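Local coordinates for protein uracil-DNA glycosylase (Sulfolobus tokodaii str. 7, PDB 4ZBY) that belongs to the uracil-DNA glycosylase superfamily and carries an iron-sulfur cluster and a bound uracil in a single-chain alpha/beta fold, at residues V83-P88 with T100-Y105; E5-E10 with D107-I112; A35-V40 with I117-G122; Y128-M133 with I157-T162. All blocks are in the same frame, centred on the assembly; numbering follows the deposited sequence. Where two conformers were deposited one is given.

Contact 1: V83-P88 with T100-Y105; sequences VVKCRP and TACSPY. With SF4 (iron/sulfur cluster), chain B.
C102 points its thiolate across at the loop 83-88, and K85 lies along it: the backbone N of K85 is 3.3 Å from C102 SG, and CB, CG and CD of the same lysine all pass close to that sulfur. C102 holds SG anti to its backbone N (chi1 -162°), which carries the sulfur off the helix to FE4 of the iron-sulfur cluster, with SG and FE4 2.3 Å apart. From the loop, C86 SG binds FE3 at the same length; C14 and C17 also line the cluster pocket. V84 supplies an apolar wall, its CG1 3.7 Å from sulfide S2. The Y105 ring has C102 SG at its edge, in its plane, and brings CE2 to 3.9 Å from S1. K85 suits its place because its long chain can run past the sulfur and then pass Y105 at a slant, K85 CE lying 3.9 Å from Y105 CB, before K85 bends at its end (chi4 63°). Its NZ lies among four acceptors, N82 O, T81 OG1, Q109 OE1 and a water, more than three N-H groups can serve fully at one time. That water donates to V83 O and C102 O, tying loop to helix. The loop follows strand 79-82, helix 96-113 supplies C102 and Y105, and helix 4-12 packs V11 against K85 and I7 against Y105.

Contact 2: E5-E10 with D107-I112; sequences EKIKEE and DRQIDI
The two terminal nitrogens of R108 each take one oxygen of E10: NH1 donates to OE1 at 3.0 Å and NH2 to OE2 at 3.1 Å. Both bonds are nearly straight (167°), and both oxygens lie close to the guanidinium plane, yet they are met from above the carboxylate plane, since the two flat groups are turned 50° apart. I7 and K6 add to the first shell. I7 CG1 lies over one face of the guanidinium, 3.5 Å from R108 NH2, whereas K6 CD sits at its edge. I7 CD1 meets I112 CD1 tip to tip at 3.7 Å, while I7 CG2 rests near the side chain of Q109. A branched isoleucine suits this place because each of its arms finds a different neighbour. The arginine reaches E10 by a bend at chi3, and D2 holds its NE by a second salt bridge; with E10 at its end and D2 at NE, rotation of the group is probably restricted. Q109 is anchored through NE2 to P28 O. Helices 4-12 and 96-113 run nearly antiparallel here (164°), their axes 10.4 Å apart; Y105 extends the interface one turn earlier along helix 96-113, whose inner side, with Q109 and I110, packs on M38 of strand 37-41.

Contact 3: A35-V40 with I117-G122; sequences AEIMFV and IIVTLG
F39 leans on V119 of the adjacent strand, the two side chains leaving the sheet together as neighbours. From the start of the side chain, F39 CB is 4.2 Å from L121 CD1. With CG anti to the carbonyl carbon (chi1 -64°), the ring rises beside V119, its CD1-CE1 side against that valine: CD1 comes to 3.6 Å from V119 CB, and CE1, farther out, lies 3.8 Å from V119 CG2. Beyond the two strands the ring packs on I67 and L71 of helix 58-71; a large aromatic suits this place, since it can span from the sheet to the helix. I37 extends the same face, its CG2 3.8 Å from V119 CG2. Strands 37-41 and 117-121 are parallel neighbours in the central mixed sheet of an alpha/beta sandwich, the fold of the uracil-DNA glycosylase superfamily. Five backbone hydrogen bonds join them, alternating in direction: I117 N to E36 O, M38 N to I117 O, V119 N to M38 O, V40 N to V119 O and L121 N to V40 O. Beta-branched valine and isoleucine suit such extended backbone, and they recur on the other face, where V40 CG2 meets I118 CG2 at 3.9 Å and M38 reaches out in an extended chain to L106 and I110 of helix 96-113. At the end of the strand, G122 takes the N-cap position of helix 123-133 with a positive phi (98°) that favours glycine.

Contact 4: Y128-M133 with I157-T162; sequences YIFSKM and IIVFPT
Apolar packing of a helix on a sheet is the nature of this contact: I129, F130 and M133 of helix 123-133 lie against V159 and P161 of strand 155-162, the helix running roughly antiparallel to the strand (148°) with the two axes 10.4 Å apart. V159 is the centre of it. Its CG2 meets I129 CG2 at 3.9 Å and M133 SD at 3.7 Å, the methionine and valine overlapping flank to flank as each heads for the other's backbone. The sulfur is brought there by a bent chain (chi3 68°), a flexibility that lets methionine follow the outline of a small branched neighbour. V159 CG1 sits 4.1 Å from F130 CE2, at the edge of the ring and near its plane. The same phenylalanine lies roughly perpendicular to P161, CE2 and CZ each 3.8 Å from the proline CG. Y148 of strand 148-152 meets F130 edge-to-face and also touches M133 and P161, and I129 reaches inward to T120 and I110. No hydrogen bond joins helix to strand. Their attraction therefore rests on dispersion and on removing hydrocarbon, ring and thioether from water, interactions that depend on the fit of shapes far more than on exact direction.

How the contacts relate
Contacts 1, 3 and 4 are buried, whereas contact 2 is partly open, and it is there that a salt bridge appears. Contacts 1 and 2 share helix 96-113 and meet where K85 NZ bonds to Q109 OE1; one relies on metal ligation and a bridging water, the other on charge and the apolar contacts of an isoleucine. Contacts 3 and 4 meet in the sheet, since I118 bonds through its backbone to I158 and F160: backbone hydrogen bonds dominate contact 3, apolar side chains contact 4. Helix 96-113 also links the groups, with I110 touching M38, I118 and I129, and D107 OD1 bonding to Y128 OH.

Contact 1: V83-P88 with T100-Y105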
loop_
_atom_site.group_PDB
_atom_site.type_symbol
_atom_site.label_atom_id
_atom_site.label_comp_id
_atom_site.label_asym_id
_atom_site.label_seq_id
_atom_site.Cartn_x
_atom_site.Cartn_y
_atom_site.Cartn_z
ATOM N N VAL A 83 -3.547 -3.593 -2.377
ATOM C CA VAL A 83 -3.411 -4.694 -3.324
ATOM C C VAL A 83 -4.788 -5.094 -3.891
ATOM O O VAL A 83 -4.893 -5.487 -5.058
ATOM C CB VAL A 83 -2.693 -5.900 -2.667
ATOM C CG1 VAL A 83 -3.486 -6.425 -1.485
ATOM C CG2 VAL A 83 -2.430 -7.002 -3.686
ATOM N N VAL A 84 -5.845 -4.961 -3.081
ATOM C CA VAL A 84 -7.202 -5.181 -3.541
ATOM C C VAL A 84 -7.955 -3.865 -3.378
ATOM O O VAL A 84 -7.769 -3.159 -2.379
ATOM C CB VAL A 84 -7.885 -6.315 -2.744
ATOM C CG1 VAL A 84 -9.388 -6.328 -2.951
ATOM C CG2 VAL A 84 -7.272 -7.651 -3.184
ATOM N N LYS A 85 -8.781 -3.527 -4.356
ATOM C CA LYS A 85 -9.324 -2.178 -4.377
ATOM C C LYS A 85 -10.822 -2.041 -4.055
ATOM O O LYS A 85 -11.377 -0.927 -4.067
ATOM C CB LYS A 85 -8.963 -1.546 -5.725
ATOM C CG LYS A 85 -7.429 -1.327 -5.806
ATOM C CD LYS A 85 -6.967 -1.194 -7.230
ATOM C CE LYS A 85 -5.667 -0.427 -7.315
ATOM N NZ LYS A 85 -4.499 -1.077 -6.641
ATOM N N CYS A 86 -11.467 -3.149 -3.692
ATOM C CA CYS A 86 -12.826 -3.097 -3.162
ATOM C C CYS A 86 -12.880 -3.731 -1.784
ATOM O O CYS A 86 -12.096 -4.611 -1.477
ATOM C CB CYS A 86 -13.810 -3.805 -4.081
ATOM S SG CYS A 86 -13.871 -2.956 -5.690
ATOM N N ARG A 87 -13.792 -3.231 -0.960
ATOM C CA ARG A 87 -13.988 -3.742 0.411
ATOM C C ARG A 87 -14.558 -5.152 0.442
ATOM O O ARG A 87 -15.661 -5.386 -0.020
ATOM C CB ARG A 87 -14.932 -2.814 1.180
ATOM C CG ARG A 87 -15.119 -3.168 2.649
ATOM C CD ARG A 87 -16.383 -2.526 3.197
ATOM N NE ARG A 87 -16.459 -2.661 4.647
ATOM C CZ ARG A 87 -17.514 -2.314 5.378
ATOM N NH1 ARG A 87 -17.486 -2.472 6.692
ATOM N NH2 ARG A 87 -18.594 -1.805 4.798
ATOM N N PRO A 88 -13.817 -6.094 1.026
ATOM C CA PRO A 88 -14.412 -7.423 1.162
ATOM C C PRO A 88 -15.538 -7.374 2.173
ATOM O O PRO A 88 -15.486 -6.565 3.094
ATOM C CB PRO A 88 -13.246 -8.289 1.650
ATOM C CG PRO A 88 -12.010 -7.547 1.188
ATOM C CD PRO A 88 -12.373 -6.084 1.320
ATOM N N THR A 100 -5.569 -12.186 -6.975
ATOM C CA THR A 100 -5.168 -12.523 -8.338
ATOM C C THR A 100 -5.879 -11.641 -9.368
ATOM O O THR A 100 -5.258 -11.161 -10.322
ATOM C CB THR A 100 -5.436 -14.014 -8.647
ATOM O OG1 THR A 100 -4.603 -14.825 -7.814
ATOM C CG2 THR A 100 -5.128 -14.324 -10.095
ATOM N N ALA A 101 -7.165 -11.383 -9.153
ATOM C CA ALA A 101 -7.956 -10.590 -10.098
ATOM C C ALA A 101 -7.589 -9.114 -10.081
ATOM O O ALA A 101 -7.565 -8.458 -11.122
ATOM C CB ALA A 101 -9.444 -10.750 -9.813
ATOM N N CYS A 102 -7.321 -8.581 -8.893
ATOM C CA CYS A 102 -7.152 -7.142 -8.738
ATOM C C CYS A 102 -5.705 -6.696 -8.846
ATOM O O CYS A 102 -5.423 -5.570 -9.216
ATOM C CB CYS A 102 -7.698 -6.699 -7.387
ATOM S SG CYS A 102 -8.019 -4.923 -7.283
ATOM N N SER A 103 -4.780 -7.563 -8.463
ATOM C CA SER A 103 -3.395 -7.117 -8.377
ATOM C C SER A 103 -2.776 -6.588 -9.693
ATOM O O SER A 103 -1.862 -5.769 -9.624
ATOM C CB SER A 103 -2.516 -8.230 -7.794
ATOM O OG SER A 103 -2.521 -9.391 -8.588
ATOM N N PRO A 104 -3.284 -6.992 -10.880
ATOM C CA PRO A 104 -2.680 -6.364 -12.064
ATOM C C PRO A 104 -2.822 -4.841 -12.092
ATOM O O PRO A 104 -1.987 -4.175 -12.720
ATOM C CB PRO A 104 -3.442 -7.001 -13.224
ATOM C CG PRO A 104 -3.778 -8.372 -12.719
ATOM C CD PRO A 104 -4.129 -8.143 -11.259
ATOM N N TYR A 105 -3.830 -4.296 -11.410
ATOM C CA TYR A 105 -3.952 -2.842 -11.295
ATOM C C TYR A 105 -2.782 -2.275 -10.518
ATOM O O TYR A 105 -2.202 -1.276 -10.922
ATOM C CB TYR A 105 -5.255 -2.442 -10.592
ATOM C CG TYR A 105 -6.531 -2.697 -11.388
ATOM C CD1 TYR A 105 -6.626 -2.286 -12.713
ATOM C CD2 TYR A 105 -7.636 -3.323 -10.797
ATOM C CE1 TYR A 105 -7.786 -2.458 -13.442
ATOM C CE2 TYR A 105 -8.810 -3.508 -11.517
ATOM C CZ TYR A 105 -8.868 -3.065 -12.852
ATOM O OH TYR A 105 -10.006 -3.241 -13.607
HETATM FE FE1 SF4 B . -12.305 -6.958 -7.763
HETATM FE FE2 SF4 B . -12.156 -5.116 -9.686
HETATM FE FE3 SF4 B . -12.769 -4.371 -7.169
HETATM FE FE4 SF4 B . -10.300 -5.176 -7.764
HETATM S S1 SF4 B . -11.333 -3.304 -8.532
HETATM S S2 SF4 B . -11.496 -5.787 -5.964
HETATM S S3 SF4 B . -10.706 -6.788 -9.331
HETATM S S4 SF4 B . -14.009 -5.747 -8.550
HETATM O O HOH W 1 -4.570 -3.834 -7.249
#

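Contact 2: E5-E10 with D107-I112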
loop_
_atom_site.group_PDB
_atom_site.type_symbol
_atom_site.label_atom_id
_atom_site.label_comp_id
_atom_site.label_asym_id
_atom_site.label_seq_id
_atom_site.Cartn_x
_atom_site.Cartn_y
_atom_site.Cartn_z
ATOM N N GLU A 5 -4.603 7.569 -14.712
ATOM C CA GLU A 5 -5.956 7.975 -15.042
ATOM C C GLU A 5 -6.772 6.826 -15.609
ATOM O O GLU A 5 -7.937 6.662 -15.250
ATOM C CB GLU A 5 -5.928 9.142 -16.043
ATOM C CG GLU A 5 -5.351 10.434 -15.459
ATOM C CD GLU A 5 -3.869 10.678 -15.808
ATOM O OE1 GLU A 5 -3.055 9.728 -15.732
ATOM O OE2 GLU A 5 -3.517 11.837 -16.157
ATOM N N LYS A 6 -6.164 6.043 -16.494
ATOM C CA LYS A 6 -6.843 4.924 -17.138
ATOM C C LYS A 6 -7.153 3.853 -16.104
ATOM O O LYS A 6 -8.254 3.300 -16.056
ATOM C CB LYS A 6 -5.977 4.353 -18.264
ATOM C CG LYS A 6 -6.554 3.186 -19.044
ATOM C CD LYS A 6 -5.534 2.751 -20.104
ATOM C CE LYS A 6 -6.069 1.725 -21.084
ATOM N NZ LYS A 6 -5.134 1.570 -22.246
ATOM N N ILE A 7 -6.163 3.570 -15.274
ATOM C CA ILE A 7 -6.335 2.589 -14.208
ATOM C C ILE A 7 -7.468 3.007 -13.268
ATOM O O ILE A 7 -8.330 2.183 -12.891
ATOM C CB ILE A 7 -5.021 2.417 -13.442
ATOM C CG1 ILE A 7 -3.944 1.868 -14.376
ATOM C CG2 ILE A 7 -5.252 1.520 -12.195
ATOM C CD1 ILE A 7 -2.538 2.021 -13.815
ATOM N N LYS A 8 -7.484 4.278 -12.881
ATOM C CA LYS A 8 -8.545 4.783 -12.014
ATOM C C LYS A 8 -9.943 4.566 -12.618
ATOM O O LYS A 8 -10.869 4.093 -11.937
ATOM C CB LYS A 8 -8.324 6.273 -11.708
ATOM C CG LYS A 8 -9.476 6.915 -10.964
ATOM C CD LYS A 8 -8.996 8.048 -10.079
ATOM C CE LYS A 8 -10.132 9.009 -9.738
ATOM N NZ LYS A 8 -9.689 10.000 -8.701
ATOM N N GLU A 9 -10.099 4.889 -13.900
ATOM C CA GLU A 9 -11.369 4.696 -14.582
ATOM C C GLU A 9 -11.807 3.249 -14.603
ATOM O O GLU A 9 -12.982 2.945 -14.398
ATOM C CB GLU A 9 -11.275 5.207 -16.008
ATOM C CG GLU A 9 -11.187 6.707 -16.043
ATOM C CD GLU A 9 -12.256 7.341 -15.169
ATOM O OE1 GLU A 9 -13.457 7.213 -15.517
ATOM O OE2 GLU A 9 -11.897 7.937 -14.123
ATOM N N GLU A 10 -10.855 2.361 -14.866
ATOM C CA GLU A 10 -11.141 0.934 -14.943
ATOM C C GLU A 10 -11.564 0.403 -13.596
ATOM O O GLU A 10 -12.519 -0.359 -13.523
ATOM C CB GLU A 10 -9.924 0.159 -15.437
ATOM C CG GLU A 10 -9.571 0.457 -16.890
ATOM C CD GLU A 10 -8.427 -0.394 -17.383
ATOM O OE1 GLU A 10 -8.208 -1.475 -16.794
ATOM O OE2 GLU A 10 -7.743 0.019 -18.363
ATOM N N ASP A 107 0.224 -3.687 -10.116
ATOM C CA ASP A 107 1.364 -3.888 -11.017
ATOM C C ASP A 107 1.467 -2.708 -11.977
ATOM O O ASP A 107 2.547 -2.162 -12.204
ATOM C CB ASP A 107 1.230 -5.165 -11.842
ATOM C CG ASP A 107 1.273 -6.423 -11.013
ATOM O OD1 ASP A 107 1.711 -6.381 -9.848
ATOM O OD2 ASP A 107 0.880 -7.468 -11.551
ATOM N N ARG A 108 0.327 -2.329 -12.548
ATOM C CA ARG A 108 0.307 -1.249 -13.532
ATOM C C ARG A 108 0.626 0.086 -12.889
ATOM O O ARG A 108 1.289 0.939 -13.502
ATOM C CB ARG A 108 -1.050 -1.196 -14.231
ATOM C CG ARG A 108 -1.262 -2.382 -15.162
ATOM C CD ARG A 108 -2.707 -2.501 -15.641
ATOM N NE ARG A 108 -3.197 -1.292 -16.301
ATOM C CZ ARG A 108 -4.467 -1.117 -16.649
ATOM N NH1 ARG A 108 -5.347 -2.076 -16.387
ATOM N NH2 ARG A 108 -4.857 0.003 -17.246
ATOM N N GLN A 109 0.181 0.266 -11.649
ATOM C CA GLN A 109 0.420 1.520 -10.939
ATOM C C GLN A 109 1.906 1.643 -10.600
ATOM O O GLN A 109 2.517 2.727 -10.753
ATOM C CB GLN A 109 -0.458 1.617 -9.670
ATOM C CG GLN A 109 -1.919 1.781 -10.005
ATOM C CD GLN A 109 -2.827 1.670 -8.788
ATOM O OE1 GLN A 109 -2.622 0.803 -7.939
ATOM N NE2 GLN A 109 -3.817 2.564 -8.686
ATOM N N ILE A 110 2.485 0.542 -10.133
ATOM C CA ILE A 110 3.923 0.517 -9.874
ATOM C C ILE A 110 4.717 0.771 -11.158
ATOM O O ILE A 110 5.691 1.531 -11.140
ATOM C CB ILE A 110 4.353 -0.818 -9.241
ATOM C CG1 ILE A 110 3.698 -0.995 -7.881
ATOM C CG2 ILE A 110 5.887 -0.901 -9.121
ATOM C CD1 ILE A 110 3.882 -2.394 -7.321
ATOM N N ASP A 111 4.293 0.164 -12.268
ATOM C CA ASP A 111 4.983 0.321 -13.553
ATOM C C ASP A 111 5.088 1.766 -13.975
ATOM O O ASP A 111 6.083 2.181 -14.600
ATOM C CB ASP A 111 4.250 -0.457 -14.653
ATOM C CG ASP A 111 4.585 -1.912 -14.639
ATOM O OD1 ASP A 111 5.434 -2.284 -13.812
ATOM O OD2 ASP A 111 4.020 -2.682 -15.459
ATOM N N ILE A 112 4.056 2.534 -13.641
ATOM C CA ILE A 112 3.985 3.921 -14.045
ATOM C C ILE A 112 4.720 4.808 -13.051
ATOM O O ILE A 112 5.530 5.646 -13.450
ATOM C CB ILE A 112 2.529 4.391 -14.179
ATOM C CG1 ILE A 112 1.893 3.828 -15.460
ATOM C CG2 ILE A 112 2.442 5.911 -14.161
ATOM C CD1 ILE A 112 0.378 3.732 -15.376
#

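Contact 3: A35-V40 with I117-G122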
loop_
_atom_site.group_PDB
_atom_site.type_symbol
_atom_site.label_atom_id
_atom_site.label_comp_id
_atom_site.label_asym_id
_atom_site.label_seq_id
_atom_site.Cartn_x
_atom_site.Cartn_y
_atom_site.Cartn_z
ATOM N N ALA A 35 5.447 10.218 -7.171
ATOM C CA ALA A 35 5.808 9.967 -5.768
ATOM C C ALA A 35 7.096 9.163 -5.626
ATOM O O ALA A 35 7.315 8.163 -6.313
ATOM C CB ALA A 35 4.675 9.231 -5.035
ATOM N N GLU A 36 7.949 9.606 -4.719
ATOM C CA GLU A 36 9.093 8.754 -4.362
ATOM C C GLU A 36 8.705 7.631 -3.422
ATOM O O GLU A 36 9.390 6.603 -3.384
ATOM C CB GLU A 36 10.193 9.586 -3.742
ATOM C CG GLU A 36 10.863 10.444 -4.797
ATOM C CD GLU A 36 12.031 11.229 -4.251
ATOM O OE1 GLU A 36 12.272 11.161 -3.032
ATOM O OE2 GLU A 36 12.711 11.894 -5.056
ATOM N N ILE A 37 7.649 7.825 -2.635
ATOM C CA ILE A 37 7.192 6.769 -1.718
ATOM C C ILE A 37 5.769 6.342 -2.038
ATOM O O ILE A 37 4.843 7.148 -2.121
ATOM C CB ILE A 37 7.248 7.213 -0.247
ATOM C CG1 ILE A 37 8.615 7.829 0.074
ATOM C CG2 ILE A 37 6.878 6.028 0.671
ATOM C CD1 ILE A 37 8.774 8.350 1.518
ATOM N N MET A 38 5.599 5.046 -2.201
ATOM C CA MET A 38 4.300 4.484 -2.504
ATOM C C MET A 38 3.928 3.598 -1.313
ATOM O O MET A 38 4.755 2.806 -0.849
ATOM C CB MET A 38 4.378 3.707 -3.830
ATOM C CG MET A 38 3.117 3.044 -4.290
ATOM S SD MET A 38 3.432 2.395 -5.979
ATOM C CE MET A 38 1.825 1.684 -6.222
ATOM N N PHE A 39 2.718 3.764 -0.780
ATOM C CA PHE A 39 2.222 2.938 0.342
ATOM C C PHE A 39 1.193 1.974 -0.188
ATOM O O PHE A 39 0.292 2.372 -0.923
ATOM C CB PHE A 39 1.590 3.822 1.433
ATOM C CG PHE A 39 2.572 4.749 2.071
ATOM C CD1 PHE A 39 3.255 4.363 3.217
ATOM C CD2 PHE A 39 2.862 5.957 1.480
ATOM C CE1 PHE A 39 4.201 5.200 3.793
ATOM C CE2 PHE A 39 3.809 6.815 2.043
ATOM C CZ PHE A 39 4.471 6.430 3.199
ATOM N N VAL A 40 1.313 0.714 0.186
ATOM C CA VAL A 40 0.338 -0.282 -0.276
ATOM C C VAL A 40 -0.230 -1.040 0.895
ATOM O O VAL A 40 0.504 -1.733 1.600
ATOM C CB VAL A 40 0.977 -1.299 -1.259
ATOM C CG1 VAL A 40 -0.087 -2.232 -1.851
ATOM C CG2 VAL A 40 1.731 -0.571 -2.370
ATOM N N ILE A 117 10.714 4.021 -3.097
ATOM C CA ILE A 117 10.387 3.151 -1.970
ATOM C C ILE A 117 8.945 2.699 -2.072
ATOM O O ILE A 117 8.050 3.527 -2.337
ATOM C CB ILE A 117 10.584 3.887 -0.629
ATOM C CG1 ILE A 117 12.034 4.309 -0.440
ATOM C CG2 ILE A 117 10.093 3.044 0.578
ATOM C CD1 ILE A 117 12.215 5.387 0.588
ATOM N N ILE A 118 8.713 1.399 -1.862
ATOM C CA ILE A 118 7.364 0.916 -1.605
ATOM C C ILE A 118 7.277 0.472 -0.159
ATOM O O ILE A 118 8.024 -0.406 0.266
ATOM C CB ILE A 118 6.971 -0.255 -2.511
ATOM C CG1 ILE A 118 6.908 0.199 -3.972
ATOM C CG2 ILE A 118 5.610 -0.801 -2.088
ATOM C CD1 ILE A 118 6.821 -0.958 -4.969
ATOM N N VAL A 119 6.378 1.091 0.599
ATOM C CA VAL A 119 6.123 0.652 1.972
ATOM C C VAL A 119 4.935 -0.303 1.950
ATOM O O VAL A 119 3.834 0.106 1.567
ATOM C CB VAL A 119 5.820 1.855 2.886
ATOM C CG1 VAL A 119 5.558 1.411 4.306
ATOM C CG2 VAL A 119 6.978 2.852 2.826
ATOM N N THR A 120 5.171 -1.567 2.304
ATOM C CA THR A 120 4.089 -2.554 2.265
ATOM C C THR A 120 3.562 -2.681 3.679
ATOM O O THR A 120 4.208 -3.225 4.586
ATOM C CB THR A 120 4.510 -3.933 1.686
ATOM O OG1 THR A 120 5.653 -4.428 2.371
ATOM C CG2 THR A 120 4.884 -3.824 0.207
ATOM N N LEU A 121 2.358 -2.154 3.847
ATOM C CA LEU A 121 1.701 -2.080 5.141
ATOM C C LEU A 121 0.927 -3.363 5.389
ATOM O O LEU A 121 -0.181 -3.539 4.865
ATOM C CB LEU A 121 0.741 -0.869 5.186
ATOM C CG LEU A 121 1.338 0.521 4.912
ATOM C CD1 LEU A 121 0.196 1.524 4.633
ATOM C CD2 LEU A 121 2.198 0.961 6.104
ATOM N N GLY A 122 1.520 -4.259 6.172
ATOM C CA GLY A 122 0.823 -5.471 6.596
ATOM C C GLY A 122 1.177 -6.690 5.760
ATOM O O GLY A 122 1.891 -6.585 4.750
#

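Contact 4: Y128-M133 with I157-T162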
loop_
_atom_site.group_PDB
_atom_site.type_symbol
_atom_site.label_atom_id
_atom_site.label_comp_id
_atom_site.label_asym_id
_atom_site.label_seq_id
_atom_site.Cartn_x
_atom_site.Cartn_y
_atom_site.Cartn_z
ATOM N N TYR A 128 2.353 -10.136 -1.262
ATOM C CA TYR A 128 2.144 -9.949 -2.693
ATOM C C TYR A 128 3.409 -9.397 -3.362
ATOM O O TYR A 128 3.899 -9.942 -4.359
ATOM C CB TYR A 128 0.953 -8.991 -2.992
ATOM C CG TYR A 128 0.871 -8.799 -4.487
ATOM C CD1 TYR A 128 1.361 -7.654 -5.097
ATOM C CD2 TYR A 128 0.406 -9.826 -5.298
ATOM C CE1 TYR A 128 1.361 -7.532 -6.487
ATOM C CE2 TYR A 128 0.399 -9.711 -6.670
ATOM C CZ TYR A 128 0.878 -8.565 -7.261
ATOM O OH TYR A 128 0.848 -8.476 -8.635
ATOM N N ILE A 129 3.932 -8.310 -2.813
ATOM C CA ILE A 129 5.092 -7.660 -3.427
ATOM C C ILE A 129 6.307 -8.586 -3.340
ATOM O O ILE A 129 7.055 -8.692 -4.304
ATOM C CB ILE A 129 5.409 -6.280 -2.783
ATOM C CG1 ILE A 129 4.293 -5.272 -3.109
ATOM C CG2 ILE A 129 6.790 -5.769 -3.253
ATOM C CD1 ILE A 129 4.108 -4.966 -4.590
ATOM N N PHE A 130 6.472 -9.305 -2.224
ATOM C CA PHE A 130 7.568 -10.280 -2.135
ATOM C C PHE A 130 7.463 -11.331 -3.227
ATOM O O PHE A 130 8.487 -11.811 -3.729
ATOM C CB PHE A 130 7.601 -10.954 -0.758
ATOM C CG PHE A 130 8.416 -10.209 0.257
ATOM C CD1 PHE A 130 9.180 -10.898 1.186
ATOM C CD2 PHE A 130 8.436 -8.821 0.271
ATOM C CE1 PHE A 130 9.941 -10.200 2.126
ATOM C CE2 PHE A 130 9.186 -8.119 1.198
ATOM C CZ PHE A 130 9.950 -8.806 2.120
ATOM N N SER A 131 6.237 -11.694 -3.606
ATOM C CA SER A 131 6.061 -12.687 -4.662
ATOM C C SER A 131 6.492 -12.141 -6.026
ATOM O O SER A 131 7.099 -12.872 -6.816
ATOM C CB SER A 131 4.607 -13.207 -4.711
ATOM O OG SER A 131 3.707 -12.258 -5.295
ATOM N N LYS A 132 6.235 -10.862 -6.277
ATOM C CA LYS A 132 6.699 -10.213 -7.502
ATOM C C LYS A 132 8.225 -10.069 -7.512
ATOM O O LYS A 132 8.854 -10.164 -8.564
ATOM C CB LYS A 132 6.049 -8.836 -7.674
ATOM C CG LYS A 132 4.549 -8.862 -7.892
ATOM C CD LYS A 132 4.175 -9.592 -9.184
ATOM C CE LYS A 132 3.365 -10.845 -8.896
ATOM N NZ LYS A 132 2.462 -11.220 -10.032
ATOM N N MET A 133 8.809 -9.838 -6.339
ATOM C CA MET A 133 10.256 -9.679 -6.188
ATOM C C MET A 133 11.002 -10.974 -6.304
ATOM O O MET A 133 12.189 -10.999 -6.634
ATOM C CB MET A 133 10.601 -9.092 -4.820
ATOM C CG MET A 133 10.118 -7.712 -4.584
ATOM S SD MET A 133 10.324 -7.313 -2.848
ATOM C CE MET A 133 12.092 -7.250 -2.738
ATOM N N ILE A 157 13.970 -0.635 -6.675
ATOM C CA ILE A 157 12.942 -0.143 -5.770
ATOM C C ILE A 157 13.254 -0.699 -4.400
ATOM O O ILE A 157 13.575 -1.885 -4.267
ATOM C CB ILE A 157 11.526 -0.572 -6.206
ATOM C CG1 ILE A 157 11.165 0.122 -7.526
ATOM C CG2 ILE A 157 10.495 -0.205 -5.123
ATOM C CD1 ILE A 157 9.917 -0.413 -8.178
ATOM N N ILE A 158 13.209 0.155 -3.389
ATOM C CA ILE A 158 13.430 -0.299 -2.018
ATOM C C ILE A 158 12.096 -0.684 -1.419
ATOM O O ILE A 158 11.198 0.157 -1.317
ATOM C CB ILE A 158 14.052 0.792 -1.166
ATOM C CG1 ILE A 158 15.425 1.183 -1.722
ATOM C CG2 ILE A 158 14.162 0.333 0.245
ATOM C CD1 ILE A 158 15.959 2.480 -1.127
ATOM N N VAL A 159 11.951 -1.943 -1.034
ATOM C CA VAL A 159 10.702 -2.397 -0.440
ATOM C C VAL A 159 10.873 -2.481 1.067
ATOM O O VAL A 159 11.815 -3.095 1.568
ATOM C CB VAL A 159 10.250 -3.771 -0.999
ATOM C CG1 VAL A 159 9.010 -4.291 -0.232
ATOM C CG2 VAL A 159 9.952 -3.668 -2.487
ATOM N N PHE A 160 9.966 -1.848 1.791
ATOM C CA PHE A 160 10.069 -1.806 3.238
ATOM C C PHE A 160 8.772 -2.247 3.892
ATOM O O PHE A 160 7.809 -1.487 3.934
ATOM C CB PHE A 160 10.437 -0.386 3.701
ATOM C CG PHE A 160 11.005 -0.338 5.070
ATOM C CD1 PHE A 160 12.352 -0.082 5.256
ATOM C CD2 PHE A 160 10.208 -0.585 6.189
ATOM C CE1 PHE A 160 12.899 -0.076 6.542
ATOM C CE2 PHE A 160 10.752 -0.575 7.481
ATOM C CZ PHE A 160 12.085 -0.301 7.649
ATOM N N PRO A 161 8.740 -3.486 4.409
ATOM C CA PRO A 161 7.502 -3.949 5.018
ATOM C C PRO A 161 7.334 -3.426 6.438
ATOM O O PRO A 161 8.311 -3.367 7.162
ATOM C CB PRO A 161 7.663 -5.483 5.040
ATOM C CG PRO A 161 8.829 -5.772 4.133
ATOM C CD PRO A 161 9.721 -4.571 4.235
ATOM N N THR A 162 6.118 -3.064 6.821
ATOM C CA THR A 162 5.801 -2.723 8.205
ATOM C C THR A 162 4.515 -3.414 8.658
ATOM O O THR A 162 3.819 -4.046 7.861
ATOM C CB THR A 162 5.613 -1.214 8.390
ATOM O OG1 THR A 162 4.321 -0.829 7.892
ATOM C CG2 THR A 162 6.692 -0.422 7.635
#